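Local coordinates for protein superoxide dismutase (Porphyromonas gingivalis, PDB 1UES) that catalyses the dismutation of superoxide radicals into oxygen and hydrogen peroxide, using one manganese or iron ion in each subunit of a homodimer, at residues L32-Y35 with V36-N40; L42-T46 with E47-A51; E95-D98 with K99-S103; I181-W184 with D185-E188. The protein carries 1 engineered substitution. All blocks are in the same frame, centred on the assembly; numbering follows the deposited sequence.

Interaction 1: residues L32-Y35 with V36-N40; sequences LKTY and VDNLN
Val36 N donates a hydrogen bond to Leu32 O at 3.0 Å, with an N-H...O angle of 167°, the first of four consecutive i to i+4 backbone bonds in the long helix 21-42 that satisfy every carbonyl from Leu32 to Tyr35. Asp37 N reaches Lys33 O and Asn38 N reaches Thr34 O in the same way. The last of the four, from Leu39 N to Tyr35 O, is 2.9 Å long and more bent, at 150°.

Two polar side chains bond one turn back: Thr34 OG1 and Lys33 NZ both go to the carbonyl of Lys30. Thr34 has OG1 beside its own backbone N (chi1 -66°), which leaves CG2 lying alongside the amide of Asn38, 3.6 Å from ND2. The bent chain of Lys33 passes Asp37 obliquely, its CG 3.7 Å from Asp37 OD2, while NZ stays 5.2 Å from that oxygen; the opposite charges are close without forming a salt bridge. On the buried side Leu32 CD1 packs against Val36 CG2 at 4.0 Å.

The ring of Tyr35 lies beside the metal site. Its hydroxyl bonds to Gln70 NE2, its ring meets that of the metal ligand His74, and Phe119 of the second subunit packs on it. The side chain comes within about 5 Å of the bound manganese ion. With its carbonyl taken by Leu39 N and its hydroxyl by Gln70, Tyr35 is tied at both ends, and the regular helix probably helps set its ring in the second shell of the metal.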
loop_
_atom_site.group_PDB
_atom_site.type_symbol
_atom_site.label_atom_id
_atom_site.label_comp_id
_atom_site.label_asym_id
_atom_site.label_seq_id
_atom_site.Cartn_x
_atom_site.Cartn_y
_atom_site.Cartn_z
ATOM N N LEU A 32 -2.495 7.735 -11.652
ATOM C CA LEU A 32 -3.815 7.721 -12.264
ATOM C C LEU A 32 -3.746 7.404 -13.756
ATOM O O LEU A 32 -4.566 6.659 -14.276
ATOM C CB LEU A 32 -4.551 9.028 -12.000
ATOM C CG LEU A 32 -5.996 9.149 -12.512
ATOM C CD1 LEU A 32 -6.852 7.938 -12.058
ATOM C CD2 LEU A 32 -6.600 10.429 -11.951
ATOM N N LYS A 33 -2.768 7.956 -14.459
ATOM C CA LYS A 33 -2.615 7.626 -15.862
ATOM C C LYS A 33 -2.460 6.096 -16.029
ATOM O O LYS A 33 -3.046 5.484 -16.932
ATOM C CB LYS A 33 -1.389 8.364 -16.414
ATOM C CG LYS A 33 -1.057 8.026 -17.864
ATOM C CD LYS A 33 0.445 7.728 -18.040
ATOM C CE LYS A 33 0.904 6.439 -17.334
ATOM N NZ LYS A 33 1.845 6.609 -16.183
ATOM N N THR A 34 -1.672 5.457 -15.165
ATOM C CA THR A 34 -1.482 4.018 -15.261
ATOM C C THR A 34 -2.791 3.251 -15.023
ATOM O O THR A 34 -3.083 2.260 -15.724
ATOM C CB THR A 34 -0.406 3.545 -14.250
ATOM O OG1 THR A 34 0.860 4.101 -14.627
ATOM C CG2 THR A 34 -0.291 2.059 -14.230
ATOM N N TYR A 35 -3.584 3.710 -14.053
ATOM C CA TYR A 35 -4.862 3.061 -13.760
ATOM C C TYR A 35 -5.791 3.145 -14.966
ATOM O O TYR A 35 -6.471 2.163 -15.302
ATOM C CB TYR A 35 -5.564 3.730 -12.570
ATOM C CG TYR A 35 -4.925 3.389 -11.254
ATOM C CD1 TYR A 35 -4.638 2.057 -10.929
ATOM C CD2 TYR A 35 -4.579 4.383 -10.339
ATOM C CE1 TYR A 35 -4.032 1.720 -9.718
ATOM C CE2 TYR A 35 -3.965 4.042 -9.121
ATOM C CZ TYR A 35 -3.703 2.726 -8.826
ATOM O OH TYR A 35 -3.143 2.353 -7.630
ATOM N N VAL A 36 -5.846 4.331 -15.570
ATOM C CA VAL A 36 -6.689 4.583 -16.731
ATOM C C VAL A 36 -6.231 3.730 -17.923
ATOM O O VAL A 36 -7.059 3.076 -18.593
ATOM C CB VAL A 36 -6.671 6.091 -17.117
ATOM C CG1 VAL A 36 -7.451 6.322 -18.416
ATOM C CG2 VAL A 36 -7.282 6.927 -15.956
ATOM N N ASP A 37 -4.916 3.709 -18.164
ATOM C CA ASP A 37 -4.375 2.914 -19.276
ATOM C C ASP A 37 -4.639 1.414 -19.089
ATOM O O ASP A 37 -5.072 0.706 -20.028
ATOM C CB ASP A 37 -2.876 3.167 -19.420
ATOM C CG ASP A 37 -2.553 4.557 -19.947
ATOM O OD1 ASP A 37 -3.478 5.287 -20.411
ATOM O OD2 ASP A 37 -1.354 4.935 -19.874
ATOM N N ASN A 38 -4.412 0.912 -17.876
ATOM C CA ASN A 38 -4.641 -0.501 -17.614
ATOM C C ASN A 38 -6.121 -0.810 -17.727
ATOM O O ASN A 38 -6.502 -1.849 -18.248
ATOM C CB ASN A 38 -4.166 -0.873 -16.204
ATOM C CG ASN A 38 -2.646 -0.884 -16.075
ATOM O OD1 ASN A 38 -1.907 -0.819 -17.080
ATOM N ND2 ASN A 38 -2.167 -0.974 -14.823
ATOM N N LEU A 39 -6.968 0.097 -17.243
ATOM C CA LEU A 39 -8.392 -0.166 -17.313
ATOM C C LEU A 39 -8.795 -0.245 -18.787
ATOM O O LEU A 39 -9.513 -1.147 -19.173
ATOM C CB LEU A 39 -9.174 0.955 -16.623
ATOM C CG LEU A 39 -10.684 0.885 -16.829
ATOM C CD1 LEU A 39 -11.200 -0.417 -16.255
ATOM C CD2 LEU A 39 -11.339 2.097 -16.157
ATOM N N ASN A 40 -8.297 0.686 -19.598
ATOM C CA ASN A 40 -8.658 0.692 -21.015
ATOM C C ASN A 40 -8.222 -0.588 -21.719
ATOM O O ASN A 40 -8.892 -1.053 -22.632
ATOM C CB ASN A 40 -8.053 1.915 -21.709
ATOM C CG ASN A 40 -8.864 3.184 -21.460
ATOM O OD1 ASN A 40 -10.062 3.138 -21.238
ATOM N ND2 ASN A 40 -8.187 4.330 -21.486
#

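Interaction 2: residues L42-T46 with E47-A51; sequences LIIGT and EFENA
Ile43 O is gripped by two groups of Thr46, the backbone N at 3.1 Å and the hydroxyl OG1 at 2.8 Å, which arrive from the same face of its carbonyl plane. The first of these closes a type II beta turn, Ile43 to Thr46, in the loop between helices 21-42 and 53-59; a type I turn from Thr46 to Glu49 follows directly, closed by Glu49 N on Thr46 O at 3.3 Å.

Thr46 joins the two turns. Its OG1 sits between the backbone N and the carbonyl carbon (chi1 74°), where it donates to Ile43 O and also accepts from Phe48 N at 3.0 Å, an ST turn. Glu49 reaches back across the loop with its chain extended beyond CG, passing close to the carbonyls of Ile43 and Thr46. Gly45 takes the third position of the type II turn with a positive phi, where glycine fits best, and its N-H is the one Glu49 meets.

Ile43 CG2 touches Phe48 CB at 4.0 Å, the two side chains crossing at about a right angle. Ile64 of helix 62-79 packs on Ile43, and Ile56 of helix 53-59 on Phe48. Glu49 OE2 accepts from Gly45 N at 2.7 Å, met on the anti side and 31° out of the carboxylate plane.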
loop_
_atom_site.group_PDB
_atom_site.type_symbol
_atom_site.label_atom_id
_atom_site.label_comp_id
_atom_site.label_asym_id
_atom_site.label_seq_id
_atom_site.Cartn_x
_atom_site.Cartn_y
_atom_site.Cartn_z
ATOM N N LEU A 42 -7.651 -3.687 -20.172
ATOM C CA LEU A 42 -8.330 -4.838 -19.626
ATOM C C LEU A 42 -9.795 -4.997 -19.969
ATOM O O LEU A 42 -10.320 -6.121 -19.903
ATOM C CB LEU A 42 -8.165 -4.892 -18.105
ATOM C CG LEU A 42 -6.758 -5.025 -17.530
ATOM C CD1 LEU A 42 -6.840 -4.713 -16.043
ATOM C CD2 LEU A 42 -6.186 -6.406 -17.781
ATOM N N ILE A 43 -10.476 -3.921 -20.341
ATOM C CA ILE A 43 -11.895 -4.082 -20.636
ATOM C C ILE A 43 -12.168 -4.508 -22.062
ATOM O O ILE A 43 -13.290 -4.896 -22.392
ATOM C CB ILE A 43 -12.713 -2.821 -20.327
ATOM C CG1 ILE A 43 -12.181 -1.619 -21.111
ATOM C CG2 ILE A 43 -12.679 -2.571 -18.821
ATOM C CD1 ILE A 43 -12.928 -0.302 -20.780
ATOM N N ILE A 44 -11.150 -4.446 -22.909
ATOM C CA ILE A 44 -11.326 -4.886 -24.291
ATOM C C ILE A 44 -11.679 -6.382 -24.283
ATOM O O ILE A 44 -10.975 -7.198 -23.667
ATOM C CB ILE A 44 -10.024 -4.705 -25.101
ATOM C CG1 ILE A 44 -9.707 -3.219 -25.243
ATOM C CG2 ILE A 44 -10.155 -5.393 -26.460
ATOM C CD1 ILE A 44 -8.277 -2.954 -25.639
ATOM N N GLY A 45 -12.767 -6.740 -24.959
ATOM C CA GLY A 45 -13.152 -8.140 -25.033
ATOM C C GLY A 45 -13.994 -8.624 -23.874
ATOM O O GLY A 45 -14.233 -9.822 -23.744
ATOM N N THR A 46 -14.432 -7.699 -23.019
ATOM C CA THR A 46 -15.273 -8.065 -21.884
ATOM C C THR A 46 -16.622 -7.359 -21.999
ATOM O O THR A 46 -16.833 -6.530 -22.878
ATOM C CB THR A 46 -14.646 -7.600 -20.564
ATOM O OG1 THR A 46 -14.805 -6.183 -20.458
ATOM C CG2 THR A 46 -13.189 -7.961 -20.492
ATOM N N GLU A 47 -17.544 -7.673 -21.086
ATOM C CA GLU A 47 -18.859 -7.027 -21.093
ATOM C C GLU A 47 -18.811 -5.538 -20.706
ATOM O O GLU A 47 -19.833 -4.839 -20.751
ATOM C CB GLU A 47 -19.797 -7.761 -20.125
ATOM C CG GLU A 47 -19.445 -7.533 -18.653
ATOM C CD GLU A 47 -20.076 -8.572 -17.746
ATOM O OE1 GLU A 47 -19.635 -9.735 -17.795
ATOM O OE2 GLU A 47 -21.005 -8.219 -16.993
ATOM N N PHE A 48 -17.631 -5.050 -20.324
ATOM C CA PHE A 48 -17.474 -3.657 -19.922
ATOM C C PHE A 48 -16.908 -2.757 -21.020
ATOM O O PHE A 48 -16.624 -1.581 -20.777
ATOM C CB PHE A 48 -16.564 -3.581 -18.704
ATOM C CG PHE A 48 -17.067 -4.369 -17.538
ATOM C CD1 PHE A 48 -18.242 -3.985 -16.893
ATOM C CD2 PHE A 48 -16.387 -5.500 -17.100
ATOM C CE1 PHE A 48 -18.737 -4.721 -15.820
ATOM C CE2 PHE A 48 -16.878 -6.250 -16.017
ATOM C CZ PHE A 48 -18.054 -5.856 -15.380
ATOM N N GLU A 49 -16.777 -3.307 -22.223
ATOM C CA GLU A 49 -16.240 -2.573 -23.361
ATOM C C GLU A 49 -16.848 -1.206 -23.563
ATOM O O GLU A 49 -16.130 -0.224 -23.804
ATOM C CB GLU A 49 -16.445 -3.377 -24.645
ATOM C CG GLU A 49 -15.455 -4.457 -24.836
ATOM C CD GLU A 49 -15.517 -5.064 -26.228
ATOM O OE1 GLU A 49 -16.610 -5.081 -26.863
ATOM O OE2 GLU A 49 -14.460 -5.529 -26.693
ATOM N N ASN A 50 -18.164 -1.130 -23.467
ATOM C CA ASN A 50 -18.845 0.129 -23.683
ATOM C C ASN A 50 -19.531 0.695 -22.457
ATOM O O ASN A 50 -20.346 1.607 -22.573
ATOM C CB ASN A 50 -19.855 -0.052 -24.816
ATOM C CG ASN A 50 -19.374 -1.048 -25.859
ATOM O OD1 ASN A 50 -20.082 -2.006 -26.218
ATOM N ND2 ASN A 50 -18.158 -0.831 -26.352
ATOM N N ALA A 51 -19.191 0.161 -21.287
ATOM C CA ALA A 51 -19.783 0.572 -20.027
ATOM C C ALA A 51 -19.183 1.855 -19.459
ATOM O O ALA A 51 -18.019 2.182 -19.707
ATOM C CB ALA A 51 -19.621 -0.552 -19.002
#

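Interaction 3: residues E95-D98 with K99-S103; sequences EAID and KQFGS
Phe101 carries its CG beside its own backbone N (chi1 -70°), which swings the ring edge toward the carbonyl of Ile97, one turn back; CD2 comes 3.7 Å from Ile97 O, and that oxygen lies in the ring plane. Ile97 has CG2 anti to its N and CG1 beside it, and the CG2 branch faces the helix end, 4.0 Å from Ser103 O, with only a loose touch on the ring of Phe101.

These residues form the last two turns of helix 91-101 and its exit. Lys99 N bonds to Glu95 O at 2.8 Å with an angle of 167°, Gln100 N follows on Ala96 O, and Phe101 N on Ile97 O is more bent. At Gly102 the chain leaves helical geometry with a positive phi. Its N still lies 2.7 Å from Asp98 O, but at 126° that bond is weak. The carboxylate of Asp98 comes alongside the chain just beyond, OD2 lying 3.4 Å from Ser103 CA.

Ser103 is the N-cap of the next helix, 104-116, its OG accepting from Lys106 N. Toward the interior Ile97 and Phe101 both pack on Phe107 of that helix, while Leu134 of strand 134-140 lies against Ala96 and Ile97.

The bonds bend progressively from Lys99 to Gly102 as the helix ends. The N-H of Gly102, just past one helix, is held by a weak, bent bond, and the very next residue, Ser103, already satisfies an N-H of the following helix through its OG, so the junction needs almost no loop.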
loop_
_atom_site.group_PDB
_atom_site.type_symbol
_atom_site.label_atom_id
_atom_site.label_comp_id
_atom_site.label_asym_id
_atom_site.label_seq_id
_atom_site.Cartn_x
_atom_site.Cartn_y
_atom_site.Cartn_z
ATOM N N GLU A 95 -25.530 19.972 8.505
ATOM C CA GLU A 95 -26.499 19.575 9.514
ATOM C C GLU A 95 -26.544 18.055 9.698
ATOM O O GLU A 95 -26.730 17.574 10.817
ATOM C CB GLU A 95 -27.888 20.115 9.149
ATOM C CG GLU A 95 -27.929 21.638 8.964
ATOM C CD GLU A 95 -27.931 22.417 10.282
ATOM O OE1 GLU A 95 -26.839 22.800 10.770
ATOM O OE2 GLU A 95 -29.030 22.659 10.832
ATOM N N ALA A 96 -26.360 17.304 8.610
ATOM C CA ALA A 96 -26.376 15.847 8.675
ATOM C C ALA A 96 -25.173 15.355 9.482
ATOM O O ALA A 96 -25.281 14.417 10.256
ATOM C CB ALA A 96 -26.350 15.245 7.263
ATOM N N ILE A 97 -24.028 15.998 9.280
ATOM C CA ILE A 97 -22.810 15.643 10.002
ATOM C C ILE A 97 -22.985 15.970 11.495
ATOM O O ILE A 97 -22.601 15.180 12.360
ATOM C CB ILE A 97 -21.587 16.425 9.429
ATOM C CG1 ILE A 97 -21.121 15.766 8.127
ATOM C CG2 ILE A 97 -20.435 16.461 10.446
ATOM C CD1 ILE A 97 -20.133 16.592 7.346
ATOM N N ASP A 98 -23.556 17.139 11.789
ATOM C CA ASP A 98 -23.778 17.556 13.175
ATOM C C ASP A 98 -24.746 16.591 13.852
ATOM O O ASP A 98 -24.478 16.077 14.945
ATOM C CB ASP A 98 -24.376 18.965 13.224
ATOM C CG ASP A 98 -23.322 20.059 13.322
ATOM O OD1 ASP A 98 -23.720 21.247 13.420
ATOM O OD2 ASP A 98 -22.101 19.749 13.310
ATOM N N LYS A 99 -25.870 16.328 13.201
ATOM C CA LYS A 99 -26.857 15.429 13.783
ATOM C C LYS A 99 -26.337 14.010 13.942
ATOM O O LYS A 99 -26.535 13.382 14.982
ATOM C CB LYS A 99 -28.147 15.402 12.947
ATOM C CG LYS A 99 -29.324 14.704 13.663
ATOM C CD LYS A 99 -30.618 14.671 12.848
ATOM C CE LYS A 99 -31.692 13.886 13.607
ATOM N NZ LYS A 99 -32.620 13.098 12.718
ATOM N N GLN A 100 -25.636 13.505 12.934
ATOM C CA GLN A 100 -25.173 12.123 12.988
ATOM C C GLN A 100 -23.844 11.841 13.680
ATOM O O GLN A 100 -23.611 10.707 14.113
ATOM C CB GLN A 100 -25.192 11.534 11.566
ATOM C CG GLN A 100 -26.529 11.782 10.855
ATOM C CD GLN A 100 -26.631 11.146 9.478
ATOM O OE1 GLN A 100 -27.254 11.703 8.574
ATOM N NE2 GLN A 100 -26.037 9.986 9.316
ATOM N N PHE A 101 -22.976 12.847 13.806
ATOM C CA PHE A 101 -21.688 12.638 14.464
ATOM C C PHE A 101 -21.530 13.545 15.685
ATOM O O PHE A 101 -20.560 13.421 16.438
ATOM C CB PHE A 101 -20.514 12.892 13.500
ATOM C CG PHE A 101 -20.376 11.850 12.418
ATOM C CD1 PHE A 101 -19.701 10.656 12.663
ATOM C CD2 PHE A 101 -20.929 12.067 11.156
ATOM C CE1 PHE A 101 -19.582 9.682 11.663
ATOM C CE2 PHE A 101 -20.815 11.098 10.148
ATOM C CZ PHE A 101 -20.140 9.904 10.406
ATOM N N GLY A 102 -22.484 14.452 15.870
ATOM C CA GLY A 102 -22.433 15.367 16.989
ATOM C C GLY A 102 -21.957 16.744 16.579
ATOM O O GLY A 102 -22.653 17.741 16.793
ATOM N N SER A 103 -20.783 16.787 15.957
ATOM C CA SER A 103 -20.179 18.031 15.521
ATOM C C SER A 103 -19.213 17.738 14.397
ATOM O O SER A 103 -18.849 16.588 14.169
ATOM C CB SER A 103 -19.391 18.675 16.662
ATOM O OG SER A 103 -18.297 17.860 17.079
#

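Interaction 4: residues I181-W184 with D185-E188; sequences IVDW and DIVE
The hydrogen bonds gather at Asp183. Its OD2 accepts from Asp185 N at 2.9 Å, approached from the anti side and 30° out of the carboxylate plane; CG is anti to the backbone N (chi1 -177°), which puts the carboxylate on the carbonyl side, within bonding distance of Asp185 N. Its backbone O takes Val187 N at 3.3 Å, nearly straight and in the carbonyl plane, and also a weak bond from Ile186 N. Glu188 N bonds to Trp184 O one turn back, although that oxygen is less securely placed.

Among the charged groups, Asp183 OD2 and Asp185 OD2 are 3.5 Å apart, their planes turned 73° from each other. The proximity of two carboxylates probably costs something; weak, long ion pairs to Lys85 from Asp183 and to Lys90 from Asp185 may relieve it in part. Glu188 OE2 bonds to Lys90 N. The Asp183 carboxylate also has a close methyl-to-oxygen contact: Ile186, its side chain at about a right angle to that of Asp183, sets CD1 3.2 Å from Asp183 OD1.

Asp183 is thus the N-cap of the C-terminal helix 184-190, entered from the loop that follows helix 171-178, within the C-terminal domain of the iron/manganese superoxide dismutase family.

Apolar packing covers the buried side. Val182 CG1 stands 3.5 Å above one face of the Trp184 indole, offset toward its rim, and also touches Val187 CG2 at 4.0 Å. Trp184 and Val187 lie side by side, CZ3 3.8 Å from Val187 CG1. Leu154 of strand 151-157 packs on Val182, Trp184 and Val187, and Leu93 of helix 91-101 on Trp184 and Val187.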
loop_
_atom_site.group_PDB
_atom_site.type_symbol
_atom_site.label_atom_id
_atom_site.label_comp_id
_atom_site.label_asym_id
_atom_site.label_seq_id
_atom_site.Cartn_x
_atom_site.Cartn_y
_atom_site.Cartn_z
ATOM N N ILE A 181 -7.831 21.530 2.567
ATOM C CA ILE A 181 -8.059 21.696 1.126
ATOM C C ILE A 181 -9.388 21.131 0.629
ATOM O O ILE A 181 -9.659 21.127 -0.578
ATOM C CB ILE A 181 -6.943 21.067 0.273
ATOM C CG1 ILE A 181 -6.676 19.630 0.695
ATOM C CG2 ILE A 181 -5.675 21.938 0.369
ATOM C CD1 ILE A 181 -5.693 18.915 -0.207
ATOM N N VAL A 182 -10.205 20.638 1.541
ATOM C CA VAL A 182 -11.498 20.109 1.132
ATOM C C VAL A 182 -12.425 21.258 0.736
ATOM O O VAL A 182 -12.576 22.225 1.479
ATOM C CB VAL A 182 -12.152 19.311 2.292
ATOM C CG1 VAL A 182 -13.602 18.946 1.966
ATOM C CG2 VAL A 182 -11.339 18.050 2.548
ATOM N N ASP A 183 -13.031 21.162 -0.437
ATOM C CA ASP A 183 -13.992 22.178 -0.864
ATOM C C ASP A 183 -15.353 21.598 -0.487
ATOM O O ASP A 183 -15.884 20.732 -1.180
ATOM C CB ASP A 183 -13.915 22.403 -2.364
ATOM C CG ASP A 183 -14.855 23.498 -2.828
ATOM O OD1 ASP A 183 -14.633 24.052 -3.922
ATOM O OD2 ASP A 183 -15.806 23.803 -2.083
ATOM N N TRP A 184 -15.916 22.054 0.626
ATOM C CA TRP A 184 -17.196 21.509 1.049
ATOM C C TRP A 184 -18.348 21.785 0.088
ATOM O O TRP A 184 -19.350 21.070 0.123
ATOM C CB TRP A 184 -17.536 21.974 2.466
ATOM C CG TRP A 184 -16.666 21.244 3.476
ATOM C CD1 TRP A 184 -15.544 21.729 4.086
ATOM C CD2 TRP A 184 -16.790 19.876 3.883
ATOM N NE1 TRP A 184 -14.955 20.745 4.846
ATOM C CE2 TRP A 184 -15.696 19.595 4.742
ATOM C CE3 TRP A 184 -17.716 18.854 3.606
ATOM C CZ2 TRP A 184 -15.501 18.337 5.328
ATOM C CZ3 TRP A 184 -17.521 17.587 4.188
ATOM C CH2 TRP A 184 -16.413 17.347 5.044
ATOM N N ASP A 185 -18.204 22.783 -0.776
ATOM C CA ASP A 185 -19.255 23.070 -1.748
ATOM C C ASP A 185 -19.362 21.912 -2.721
ATOM O O ASP A 185 -20.456 21.562 -3.165
ATOM C CB ASP A 185 -18.947 24.355 -2.507
ATOM C CG ASP A 185 -19.017 25.570 -1.612
ATOM O OD1 ASP A 185 -19.964 25.638 -0.794
ATOM O OD2 ASP A 185 -18.119 26.439 -1.708
ATOM N N ILE A 186 -18.220 21.307 -3.047
ATOM C CA ILE A 186 -18.217 20.178 -3.953
ATOM C C ILE A 186 -18.731 18.929 -3.238
ATOM O O ILE A 186 -19.546 18.197 -3.770
ATOM C CB ILE A 186 -16.809 19.945 -4.533
ATOM C CG1 ILE A 186 -16.415 21.177 -5.349
ATOM C CG2 ILE A 186 -16.759 18.650 -5.358
ATOM C CD1 ILE A 186 -14.941 21.346 -5.586
ATOM N N VAL A 187 -18.267 18.680 -2.019
ATOM C CA VAL A 187 -18.740 17.506 -1.308
ATOM C C VAL A 187 -20.245 17.606 -1.105
ATOM O O VAL A 187 -20.977 16.646 -1.336
ATOM C CB VAL A 187 -18.042 17.359 0.066
ATOM C CG1 VAL A 187 -18.577 16.130 0.800
ATOM C CG2 VAL A 187 -16.542 17.264 -0.127
ATOM N N GLU A 188 -20.714 18.782 -0.697
ATOM C CA GLU A 188 -22.143 18.971 -0.459
ATOM C C GLU A 188 -22.942 18.666 -1.715
ATOM O O GLU A 188 -24.025 18.093 -1.642
ATOM C CB GLU A 188 -22.421 20.398 -0.008
ATOM C CG GLU A 188 -21.830 20.736 1.347
ATOM C CD GLU A 188 -21.630 22.227 1.522
ATOM O OE1 GLU A 188 -22.121 23.005 0.659
ATOM O OE2 GLU A 188 -20.990 22.628 2.519
#

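Overall arrangement
Interactions 1 and 2 follow each other in the alpha-hairpin domain, their centres about 14 Å apart: the first lies in the second half of a long helix, half buried beside the metal, the second in a more exposed loop where side-chain bonds join the backbone bonds of the turns. Interactions 3 and 4 belong to the C-terminal domain, across the chain's centre from the other two. Both deal with helix ends, interaction 3 at a C-terminal end on the surface, interaction 4 at an N-terminal end set deeper against the sheet. These two touch through Ile97 CD1 and Trp184 CZ3, at 4.2 Å, whereas interactions 2 and 3 are about 41 Å apart between centres.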